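Local coordinates for protein VirX1 (Cyanophage Syn10, PDB 6QGM) that iodinates diverse substrates as a marine viral halogenase, probably flavin-dependent and related to the tryptophan halogenases, at residues G13-M18 with L360-N365; A131-S136 with K499-H504; L248-A253 with M405-S410; E309-L314 with A321-I326. All blocks are in the same frame, centred on the assembly; numbering follows the deposited sequence.

Interaction 2 joins helix 129-134 to helix 494-512, late in the chain. Along the sequence, 309-314 and 321-326 follow each other closely, between the partners of the other three contacts; interaction 1 interleaves with both 2 and 3. Interactions 3 and 4, centres about 19 Å apart, share a mixed sheet in which strands 252-258 and 324-327 are neighbours, A253 O lying 2.8 Å from I326 N, a probable hydrogen bond. Interaction 1 is about 24 Å from interaction 3 between centres, and helices 360-373 and 382-408 are consecutive. Interaction 2 lies about 38 Å from 1 and 4. Together they unite sequence-distant parts, from the probable dinucleotide-binding end to the outer helices.

Interaction 1: G13-M18 with L360-N365; sequences GSSGWM and LTTHEN
At the start of the helix that follows the first strand of a Rossmann-like dinucleotide fold, S15 and M18 meet T362 and H363 of helix 360-373. The polar link is a hydroxyl pair: T362 OG1 donates to S15 OG over 3.1 Å. Both oxygens stand beside their own backbone N and anti to their carbonyl carbon, which turns them toward each other in the gap between the helices. The CG2 methyl of T362 reaches across to the first helix, lying 3.8 Å from S15 CA. Further along, M18 extends through CG and then bends at its last torsion (chi3 68°), placing the methyl CE 4.1 Å from T362 CG2. The M18 and T362 side chains cross at about a right angle. The same CE lies 4.2 Å from H363 CB; the imidazole of H363 turns off to pack on H52, F53 and F56 of helix 52-59. F56 also touches M18, so helix 52-59 covers both partners. The segments 14-18 and 360-365 run nearly parallel, their axes 11° apart in direction and 10.1 Å apart at closest approach, a spacing bridged by short side chains and one methionine. G13 is the N-cap of helix 14-26, and with G11 and G16 it fits the glycine-rich GxGxxG pattern. This strand-turn-helix is typical of Rossmann-type dinucleotide folds and is consistent with a flavin site in a halogenase of this family.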
# COMPACT_ATOMS: atom_id res chain seq x y z
N GLY B 13 20.20 20.68 -28.24
CA GLY B 13 19.09 20.09 -29.01
C GLY B 13 17.78 20.66 -28.54
O GLY B 13 17.81 21.79 -27.96
N SER B 14 16.69 19.91 -28.68
CA SER B 14 15.42 20.19 -27.96
C SER B 14 15.71 20.33 -26.47
O SER B 14 15.44 21.39 -25.91
CB SER B 14 14.35 19.14 -28.22
OG SER B 14 14.93 17.84 -28.36
N SER B 15 16.31 19.30 -25.85
CA SER B 15 16.57 19.21 -24.39
C SER B 15 17.30 20.46 -23.90
O SER B 15 16.88 21.03 -22.88
CB SER B 15 17.32 17.95 -24.05
OG SER B 15 16.43 16.84 -23.93
N GLY B 16 18.36 20.88 -24.59
CA GLY B 16 19.17 22.03 -24.19
C GLY B 16 18.34 23.29 -24.15
O GLY B 16 18.35 23.98 -23.11
N TRP B 17 17.64 23.58 -25.25
CA TRP B 17 16.90 24.85 -25.43
C TRP B 17 15.58 24.81 -24.67
O TRP B 17 15.14 25.88 -24.21
CB TRP B 17 16.72 25.12 -26.91
CG TRP B 17 18.02 25.49 -27.55
CD1 TRP B 17 18.70 24.82 -28.51
CD2 TRP B 17 18.82 26.63 -27.20
NE1 TRP B 17 19.85 25.48 -28.82
CE2 TRP B 17 19.96 26.59 -28.02
CE3 TRP B 17 18.68 27.68 -26.29
CZ2 TRP B 17 20.96 27.55 -27.94
CZ3 TRP B 17 19.67 28.63 -26.22
CH2 TRP B 17 20.79 28.57 -27.03
N MET B 18 14.97 23.64 -24.52
CA MET B 18 13.77 23.45 -23.68
C MET B 18 14.13 23.83 -22.24
O MET B 18 13.34 24.57 -21.62
CB MET B 18 13.24 22.01 -23.77
CG MET B 18 12.47 21.76 -25.03
SD MET B 18 11.96 20.04 -25.22
CE MET B 18 10.76 19.87 -23.90
N LEU B 360 9.64 12.74 -22.47
CA LEU B 360 9.16 12.61 -21.06
C LEU B 360 10.32 12.88 -20.10
O LEU B 360 10.24 13.77 -19.25
CB LEU B 360 8.60 11.21 -20.82
CG LEU B 360 8.09 10.97 -19.40
CD1 LEU B 360 6.77 11.71 -19.18
CD2 LEU B 360 7.92 9.47 -19.15
N THR B 361 11.36 12.06 -20.24
CA THR B 361 12.67 12.18 -19.55
C THR B 361 13.09 13.66 -19.50
O THR B 361 13.84 14.02 -18.57
CB THR B 361 13.66 11.21 -20.21
OG1 THR B 361 14.91 11.32 -19.52
CG2 THR B 361 13.86 11.46 -21.69
N THR B 362 12.64 14.50 -20.45
CA THR B 362 13.07 15.92 -20.61
C THR B 362 12.15 16.87 -19.83
O THR B 362 12.67 17.49 -18.88
CB THR B 362 13.20 16.31 -22.09
OG1 THR B 362 14.01 15.32 -22.72
CG2 THR B 362 13.80 17.69 -22.29
N HIS B 363 10.87 17.03 -20.21
CA HIS B 363 9.99 18.11 -19.65
C HIS B 363 9.67 17.80 -18.18
O HIS B 363 9.53 18.77 -17.42
CB HIS B 363 8.72 18.43 -20.47
CG HIS B 363 7.94 17.25 -20.94
ND1 HIS B 363 7.52 17.13 -22.25
CD2 HIS B 363 7.53 16.12 -20.31
CE1 HIS B 363 6.88 15.99 -22.41
NE2 HIS B 363 6.87 15.36 -21.23
N GLU B 364 9.59 16.53 -17.78
CA GLU B 364 9.38 16.11 -16.38
C GLU B 364 10.55 16.64 -15.54
O GLU B 364 10.30 17.34 -14.54
CB GLU B 364 9.22 14.59 -16.28
CG GLU B 364 9.29 14.04 -14.87
CD GLU B 364 8.09 14.28 -13.98
OE1 GLU B 364 7.04 14.83 -14.46
OE2 GLU B 364 8.19 13.91 -12.80
N ASN B 365 11.78 16.32 -15.92
CA ASN B 365 12.99 16.76 -15.18
C ASN B 365 13.08 18.29 -15.19
O ASN B 365 13.49 18.85 -14.16
CB ASN B 365 14.26 16.08 -15.68
CG ASN B 365 14.37 14.65 -15.16
OD1 ASN B 365 13.40 14.13 -14.60
ND2 ASN B 365 15.52 14.03 -15.33

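Interaction 2: A131-S136 with K499-H504; sequences ARFVNS and KDWLKH
F133 and W501 form an edge-to-face aromatic pair that joins helix 129-134 to helix 494-512. The indole of W501 can be followed outward from the backbone. With CG anti to the backbone N (chi1 -172°), the ring on CB is swung toward helix 129-134. CG lies 3.7 Å from F133 CD1. Next along the pyrrole side, CD1 and then NE1 approach F133 CD1, NE1 at 3.6 Å. F133 CD1 therefore sits over one face of the indole, displaced toward the rim, and the phenyl presents its edge. The phenyl and five-membered ring have centroids 4.7 Å apart and planes inclined at 58°. Farther out, the six-membered ring passes the backbone, CZ2 lying 3.9 Å from F133 N. At its outer edge, CZ2 is 3.8 Å from R132 CB, which abuts the indole near its plane. Beyond that methylene the arginine turns away from the indole, and its NE forms a salt bridge with E142. F104 adds another edge-to-face partner for W501, and F125 also meets the indole. F133 also packs on F104 and F105 and on T113 and L117 of helix 113-120, while Y139 of helix 137-143 touches both R132 and W501, placing the tryptophan within an aromatic cluster between helix 494-512 and the shorter helices around 113-143.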
# COMPACT_ATOMS: atom_id res chain seq x y z
N ALA B 131 -12.14 1.58 -27.61
CA ALA B 131 -11.68 2.99 -27.65
C ALA B 131 -12.86 3.89 -28.07
O ALA B 131 -13.09 4.92 -27.42
CB ALA B 131 -10.50 3.11 -28.58
N ARG B 132 -13.59 3.49 -29.12
CA ARG B 132 -14.77 4.22 -29.64
C ARG B 132 -15.80 4.34 -28.53
O ARG B 132 -16.43 5.39 -28.44
CB ARG B 132 -15.41 3.47 -30.80
CG ARG B 132 -14.42 3.01 -31.86
CD ARG B 132 -14.97 3.26 -33.24
NE ARG B 132 -14.15 2.59 -34.23
CZ ARG B 132 -14.45 1.43 -34.80
NH1 ARG B 132 -15.58 0.80 -34.51
NH2 ARG B 132 -13.62 0.92 -35.69
N PHE B 133 -15.95 3.28 -27.73
CA PHE B 133 -17.02 3.16 -26.72
C PHE B 133 -16.67 3.99 -25.48
O PHE B 133 -17.57 4.19 -24.68
CB PHE B 133 -17.25 1.69 -26.35
CG PHE B 133 -18.42 1.44 -25.43
CD1 PHE B 133 -19.71 1.34 -25.94
CD2 PHE B 133 -18.24 1.31 -24.07
CE1 PHE B 133 -20.79 1.12 -25.09
CE2 PHE B 133 -19.32 1.07 -23.23
CZ PHE B 133 -20.59 0.98 -23.73
N VAL B 134 -15.44 4.44 -25.30
CA VAL B 134 -15.05 5.17 -24.04
C VAL B 134 -14.42 6.52 -24.35
O VAL B 134 -14.29 7.32 -23.41
CB VAL B 134 -14.13 4.32 -23.15
CG1 VAL B 134 -14.81 3.02 -22.75
CG2 VAL B 134 -12.77 4.08 -23.81
N ASN B 135 -14.05 6.79 -25.60
CA ASN B 135 -13.31 8.02 -25.99
C ASN B 135 -13.70 8.39 -27.42
O ASN B 135 -13.56 7.55 -28.32
CB ASN B 135 -11.80 7.84 -25.79
CG ASN B 135 -11.04 9.08 -26.18
OD1 ASN B 135 -11.34 9.67 -27.22
ND2 ASN B 135 -10.05 9.46 -25.36
N SER B 136 -14.19 9.61 -27.60
CA SER B 136 -14.71 10.13 -28.89
C SER B 136 -13.56 10.77 -29.67
O SER B 136 -13.67 10.90 -30.90
CB SER B 136 -15.86 11.10 -28.66
OG SER B 136 -16.91 10.48 -27.91
N LYS B 499 -28.07 -1.45 -29.17
CA LYS B 499 -28.85 -0.72 -30.22
C LYS B 499 -28.56 0.77 -30.10
O LYS B 499 -28.23 1.37 -31.12
CB LYS B 499 -30.35 -1.04 -30.07
CG LYS B 499 -31.34 -0.25 -30.92
CD LYS B 499 -32.63 0.10 -30.17
CE LYS B 499 -33.66 0.75 -31.06
NZ LYS B 499 -34.09 -0.18 -32.12
N ASP B 500 -28.65 1.35 -28.90
CA ASP B 500 -28.47 2.81 -28.66
C ASP B 500 -27.05 3.21 -29.03
O ASP B 500 -26.90 4.24 -29.72
CB ASP B 500 -28.78 3.20 -27.21
CG ASP B 500 -30.27 3.24 -26.89
OD1 ASP B 500 -31.10 3.14 -27.84
OD2 ASP B 500 -30.62 3.36 -25.70
N TRP B 501 -26.04 2.45 -28.61
CA TRP B 501 -24.63 2.79 -28.90
C TRP B 501 -24.36 2.65 -30.41
O TRP B 501 -23.81 3.61 -30.98
CB TRP B 501 -23.61 1.99 -28.08
CG TRP B 501 -22.24 2.55 -28.32
CD1 TRP B 501 -21.72 3.69 -27.77
CD2 TRP B 501 -21.27 2.11 -29.29
NE1 TRP B 501 -20.48 3.94 -28.28
CE2 TRP B 501 -20.17 2.98 -29.21
CE3 TRP B 501 -21.21 1.03 -30.19
CZ2 TRP B 501 -19.04 2.82 -30.00
CZ3 TRP B 501 -20.09 0.87 -30.97
CH2 TRP B 501 -19.02 1.77 -30.89
N LEU B 502 -24.74 1.53 -31.03
CA LEU B 502 -24.52 1.30 -32.48
C LEU B 502 -25.13 2.46 -33.26
O LEU B 502 -24.49 2.95 -34.23
CB LEU B 502 -25.12 -0.05 -32.91
CG LEU B 502 -24.36 -1.29 -32.42
CD1 LEU B 502 -25.07 -2.56 -32.84
CD2 LEU B 502 -22.91 -1.29 -32.89
N LYS B 503 -26.30 2.95 -32.82
CA LYS B 503 -26.95 4.13 -33.43
C LYS B 503 -26.04 5.33 -33.22
O LYS B 503 -25.77 6.03 -34.21
CB LYS B 503 -28.36 4.37 -32.87
CG LYS B 503 -29.26 5.14 -33.82
CD LYS B 503 -30.27 6.08 -33.18
CE LYS B 503 -30.70 7.18 -34.13
NZ LYS B 503 -31.96 7.80 -33.67
N HIS B 504 -25.57 5.56 -31.99
CA HIS B 504 -24.73 6.73 -31.62
C HIS B 504 -23.45 6.72 -32.46
O HIS B 504 -23.05 7.79 -32.90
CB HIS B 504 -24.47 6.80 -30.11
CG HIS B 504 -23.37 7.74 -29.73
ND1 HIS B 504 -23.55 9.05 -29.43
CD2 HIS B 504 -22.06 7.50 -29.52
CE1 HIS B 504 -22.39 9.59 -29.11
NE2 HIS B 504 -21.47 8.68 -29.17

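Interaction 3: L248-A253 with M405-S410; sequences LANDKA and MHYAYS
The phenol of Y407, near the end of helix 382-408, projects toward the loop before strand 252-258 and is met there by L248 and N250. L248 crosses the tyrosine at about a right angle: its CD2 methyl comes obliquely to the ring, 3.8 Å from CE2 and 4.0 Å from CD2 of Y407. N250 addresses the far end of the same side chain. Its amide plane stands 81° from the phenol ring, almost perpendicular, and ND2 lies 2.8 Å from Y407 OH. Despite that closeness the angle is poor for a hydrogen bond between them. Instead both polar ends turn to one carboxylate, E352, whose OE1 accepts from N250 ND2 and whose OE2 bonds Y407 OH. Bonding both groups probably holds the amide in this steep setting against the phenol, while N250 OD1 is held by Y417 OH of helix 416-424. In the fold, the loop leads straight into the sheet: D251 and K252 both face Y296 in a classic beta bulge, where strand 252-258 starts alongside strand 290-296. The backbone O of N250 is taken by H330 ND1, and L248 also packs on H330 and E352. For Y407, CG beside the backbone N (chi1 -64°) carries the ring from the helix toward this loop. After A408 the helix gives way to Y409 and S410, whose carbonyl oxygens bond R376 and Y379 of the second subunit.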
# COMPACT_ATOMS: atom_id res chain seq x y z
N LEU B 248 12.38 -5.21 -21.88
CA LEU B 248 12.35 -4.61 -23.23
C LEU B 248 13.60 -5.05 -23.99
O LEU B 248 14.71 -4.71 -23.55
CB LEU B 248 12.27 -3.09 -23.09
CG LEU B 248 11.00 -2.55 -22.44
CD1 LEU B 248 11.18 -1.09 -22.04
CD2 LEU B 248 9.82 -2.72 -23.39
N ALA B 249 13.41 -5.76 -25.10
CA ALA B 249 14.49 -6.42 -25.87
C ALA B 249 15.16 -5.43 -26.84
O ALA B 249 16.25 -5.74 -27.31
CB ALA B 249 13.92 -7.61 -26.60
N ASN B 250 14.53 -4.30 -27.13
CA ASN B 250 14.96 -3.38 -28.22
C ASN B 250 16.15 -2.55 -27.74
O ASN B 250 16.02 -1.85 -26.75
CB ASN B 250 13.77 -2.56 -28.75
CG ASN B 250 12.72 -3.44 -29.40
OD1 ASN B 250 13.03 -4.55 -29.81
ND2 ASN B 250 11.50 -2.95 -29.50
N ASP B 251 17.29 -2.66 -28.42
CA ASP B 251 18.57 -2.02 -28.03
C ASP B 251 19.15 -1.23 -29.21
O ASP B 251 20.21 -0.59 -29.02
CB ASP B 251 19.55 -3.08 -27.53
CG ASP B 251 19.81 -4.17 -28.56
OD1 ASP B 251 18.95 -4.35 -29.46
OD2 ASP B 251 20.85 -4.84 -28.44
N LYS B 252 18.50 -1.26 -30.37
CA LYS B 252 18.94 -0.56 -31.61
C LYS B 252 17.76 0.22 -32.20
O LYS B 252 16.60 -0.20 -31.99
CB LYS B 252 19.41 -1.58 -32.64
CG LYS B 252 20.50 -2.53 -32.18
CD LYS B 252 21.71 -1.82 -31.62
CE LYS B 252 22.84 -2.75 -31.26
NZ LYS B 252 24.16 -2.18 -31.66
N ALA B 253 18.06 1.29 -32.93
CA ALA B 253 17.08 2.00 -33.79
C ALA B 253 17.77 2.45 -35.08
O ALA B 253 18.96 2.78 -35.04
CB ALA B 253 16.47 3.18 -33.06
N MET B 405 4.15 -3.96 -21.37
CA MET B 405 2.81 -4.61 -21.41
C MET B 405 2.30 -4.70 -22.85
O MET B 405 1.55 -5.65 -23.13
CB MET B 405 1.81 -3.85 -20.54
CG MET B 405 1.99 -4.11 -19.06
SD MET B 405 0.67 -3.44 -18.05
CE MET B 405 1.22 -3.93 -16.42
N HIS B 406 2.68 -3.77 -23.73
CA HIS B 406 2.32 -3.77 -25.18
C HIS B 406 2.82 -5.05 -25.87
O HIS B 406 2.15 -5.51 -26.81
CB HIS B 406 2.90 -2.55 -25.91
CG HIS B 406 2.35 -1.24 -25.47
ND1 HIS B 406 2.42 -0.80 -24.17
CD2 HIS B 406 1.77 -0.24 -26.16
CE1 HIS B 406 1.87 0.39 -24.07
NE2 HIS B 406 1.47 0.76 -25.28
N TYR B 407 3.97 -5.56 -25.43
CA TYR B 407 4.61 -6.78 -25.98
C TYR B 407 4.04 -8.01 -25.27
O TYR B 407 3.64 -8.97 -25.94
CB TYR B 407 6.14 -6.72 -25.79
CG TYR B 407 6.84 -5.62 -26.55
CD1 TYR B 407 7.12 -5.75 -27.89
CD2 TYR B 407 7.27 -4.47 -25.91
CE1 TYR B 407 7.78 -4.76 -28.61
CE2 TYR B 407 7.93 -3.46 -26.60
CZ TYR B 407 8.18 -3.61 -27.95
OH TYR B 407 8.84 -2.63 -28.65
N ALA B 408 4.00 -7.95 -23.94
CA ALA B 408 3.75 -9.10 -23.04
C ALA B 408 2.43 -9.79 -23.38
O ALA B 408 2.37 -11.04 -23.28
CB ALA B 408 3.75 -8.61 -21.62
N TYR B 409 1.41 -9.01 -23.76
CA TYR B 409 0.01 -9.46 -23.93
C TYR B 409 -0.33 -9.70 -25.40
O TYR B 409 -1.46 -10.11 -25.66
CB TYR B 409 -0.93 -8.46 -23.26
CG TYR B 409 -0.86 -8.52 -21.76
CD1 TYR B 409 -1.43 -9.58 -21.08
CD2 TYR B 409 -0.20 -7.55 -21.02
CE1 TYR B 409 -1.40 -9.66 -19.70
CE2 TYR B 409 -0.13 -7.62 -19.64
CZ TYR B 409 -0.72 -8.69 -18.98
OH TYR B 409 -0.62 -8.80 -17.63
N SER B 410 0.62 -9.48 -26.32
CA SER B 410 0.41 -9.74 -27.77
C SER B 410 0.08 -11.22 -27.98
O SER B 410 0.48 -12.06 -27.13
CB SER B 410 1.60 -9.34 -28.58
OG SER B 410 1.42 -9.73 -29.94

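Interaction 4: E309-L314 with A321-I326; sequences EFREHL and AKIFHI
R311 on helix 303-314 binds the backbone carbonyl of A321 and lays its guanidinium against I323, joining the helix to the chain that leads into strand 324-327. The stronger of two bonds to this carbonyl runs from NH1 to A321 O at 2.9 Å, with an N-H...O angle of 150°. It approaches in the carbonyl plane on a lone pair, though the oxygen lies 15° out of the guanidinium plane. A second, weak bond links R311 NH2 to the same A321 O at 3.3 Å. NH1 is also held by G318 O, the arginine's strongest polar partner, in the loop between the segments; NH2 forms a salt bridge with E307, one helical turn earlier. NE too is hydrogen-bonded, to a residue adjoining one of the segments. The side chain is extended from CG to NE (chi2 -177°), which carries the charged group across to A321.

Van der Waals packing completes the contact. I323 CD1 sits over one face of the guanidinium toward its rim, 3.4 Å from R311 NH2. The same CD1 makes an apolar contact with F310, 3.8 Å from its CD2, and is thereby flanked by the phenyl and the arginine. F310 in turn packs on T256, T292 and Y294 of sheet strands 252-258 and 290-296. One arginine therefore gathers a carboxylate and two main-chain carbonyls around a single guanidinium; its positive charge is probably balanced by E307, while the bonds to G318 O and A321 O tie the turn after the helix, and the start of the next segment, to the helix.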
# COMPACT_ATOMS: atom_id res chain seq x y z
N GLU B 309 14.38 -5.57 -43.95
CA GLU B 309 13.01 -5.55 -43.35
C GLU B 309 12.39 -4.15 -43.50
O GLU B 309 11.28 -4.06 -44.06
CB GLU B 309 13.10 -5.85 -41.85
CG GLU B 309 12.63 -7.23 -41.45
CD GLU B 309 12.48 -7.34 -39.94
OE1 GLU B 309 11.41 -6.91 -39.43
OE2 GLU B 309 13.48 -7.80 -39.28
N PHE B 310 13.08 -3.12 -43.00
CA PHE B 310 12.58 -1.72 -42.87
C PHE B 310 12.27 -1.14 -44.25
O PHE B 310 11.17 -0.59 -44.43
CB PHE B 310 13.58 -0.87 -42.09
CG PHE B 310 13.11 0.53 -41.76
CD1 PHE B 310 11.81 0.77 -41.32
CD2 PHE B 310 13.97 1.60 -41.86
CE1 PHE B 310 11.39 2.06 -41.02
CE2 PHE B 310 13.55 2.89 -41.56
CZ PHE B 310 12.27 3.12 -41.13
N ARG B 311 13.21 -1.28 -45.18
CA ARG B 311 13.08 -0.81 -46.59
C ARG B 311 11.90 -1.53 -47.26
O ARG B 311 11.09 -0.84 -47.89
CB ARG B 311 14.38 -1.03 -47.37
CG ARG B 311 15.50 -0.11 -46.95
CD ARG B 311 16.76 -0.28 -47.76
NE ARG B 311 17.83 0.52 -47.17
CZ ARG B 311 17.99 1.83 -47.36
NH1 ARG B 311 17.15 2.51 -48.13
NH2 ARG B 311 18.99 2.45 -46.77
N GLU B 312 11.81 -2.86 -47.10
CA GLU B 312 10.70 -3.69 -47.65
C GLU B 312 9.38 -3.12 -47.12
O GLU B 312 8.47 -2.89 -47.93
CB GLU B 312 10.87 -5.18 -47.29
CG GLU B 312 11.80 -5.95 -48.23
CD GLU B 312 11.96 -7.45 -47.97
OE1 GLU B 312 11.95 -7.86 -46.78
OE2 GLU B 312 12.10 -8.20 -48.96
N HIS B 313 9.30 -2.88 -45.81
CA HIS B 313 8.10 -2.36 -45.12
C HIS B 313 7.70 -1.00 -45.68
O HIS B 313 6.50 -0.74 -45.74
CB HIS B 313 8.32 -2.28 -43.61
CG HIS B 313 7.24 -1.54 -42.90
ND1 HIS B 313 6.00 -2.09 -42.66
CD2 HIS B 313 7.20 -0.29 -42.41
CE1 HIS B 313 5.24 -1.21 -42.06
NE2 HIS B 313 5.96 -0.09 -41.88
N LEU B 314 8.66 -0.16 -46.07
CA LEU B 314 8.38 1.23 -46.51
C LEU B 314 7.90 1.25 -47.96
O LEU B 314 7.46 2.32 -48.39
CB LEU B 314 9.64 2.09 -46.32
CG LEU B 314 10.04 2.39 -44.88
CD1 LEU B 314 11.33 3.20 -44.82
CD2 LEU B 314 8.92 3.10 -44.13
N ALA B 321 15.61 5.83 -49.48
CA ALA B 321 15.59 6.43 -48.12
C ALA B 321 16.99 6.40 -47.52
O ALA B 321 17.60 5.33 -47.48
CB ALA B 321 14.61 5.70 -47.23
N LYS B 322 17.49 7.55 -47.07
CA LYS B 322 18.74 7.66 -46.27
C LYS B 322 18.42 7.25 -44.82
O LYS B 322 17.58 7.92 -44.21
CB LYS B 322 19.27 9.09 -46.40
CG LYS B 322 20.66 9.35 -45.85
CD LYS B 322 21.11 10.75 -46.21
CE LYS B 322 22.52 11.10 -45.77
NZ LYS B 322 22.63 12.51 -45.29
N ILE B 323 19.07 6.20 -44.32
CA ILE B 323 18.81 5.57 -43.00
C ILE B 323 20.00 5.83 -42.08
O ILE B 323 21.16 5.55 -42.49
CB ILE B 323 18.53 4.05 -43.14
CG1 ILE B 323 17.30 3.81 -44.02
CG2 ILE B 323 18.41 3.38 -41.78
CD1 ILE B 323 16.89 2.37 -44.12
N PHE B 324 19.71 6.37 -40.88
CA PHE B 324 20.70 6.70 -39.83
C PHE B 324 20.49 5.74 -38.65
O PHE B 324 19.41 5.80 -38.05
CB PHE B 324 20.58 8.19 -39.47
CG PHE B 324 21.08 9.12 -40.55
CD1 PHE B 324 22.39 9.02 -41.04
CD2 PHE B 324 20.22 10.00 -41.19
CE1 PHE B 324 22.84 9.84 -42.06
CE2 PHE B 324 20.67 10.82 -42.21
CZ PHE B 324 21.97 10.74 -42.64
N HIS B 325 21.51 4.95 -38.31
CA HIS B 325 21.52 4.00 -37.17
C HIS B 325 21.90 4.73 -35.89
O HIS B 325 22.89 5.44 -35.88
CB HIS B 325 22.49 2.84 -37.44
CG HIS B 325 22.04 2.03 -38.60
ND1 HIS B 325 22.32 2.40 -39.89
CD2 HIS B 325 21.28 0.92 -38.69
CE1 HIS B 325 21.75 1.57 -40.73
NE2 HIS B 325 21.13 0.63 -40.02
N ILE B 326 21.11 4.52 -34.85
CA ILE B 326 21.32 5.12 -33.51
C ILE B 326 21.52 3.97 -32.53
O ILE B 326 20.79 2.93 -32.60
CB ILE B 326 20.16 6.03 -33.10
CG1 ILE B 326 19.61 6.85 -34.27
CG2 ILE B 326 20.62 6.93 -31.96
CD1 ILE B 326 18.09 7.05 -34.23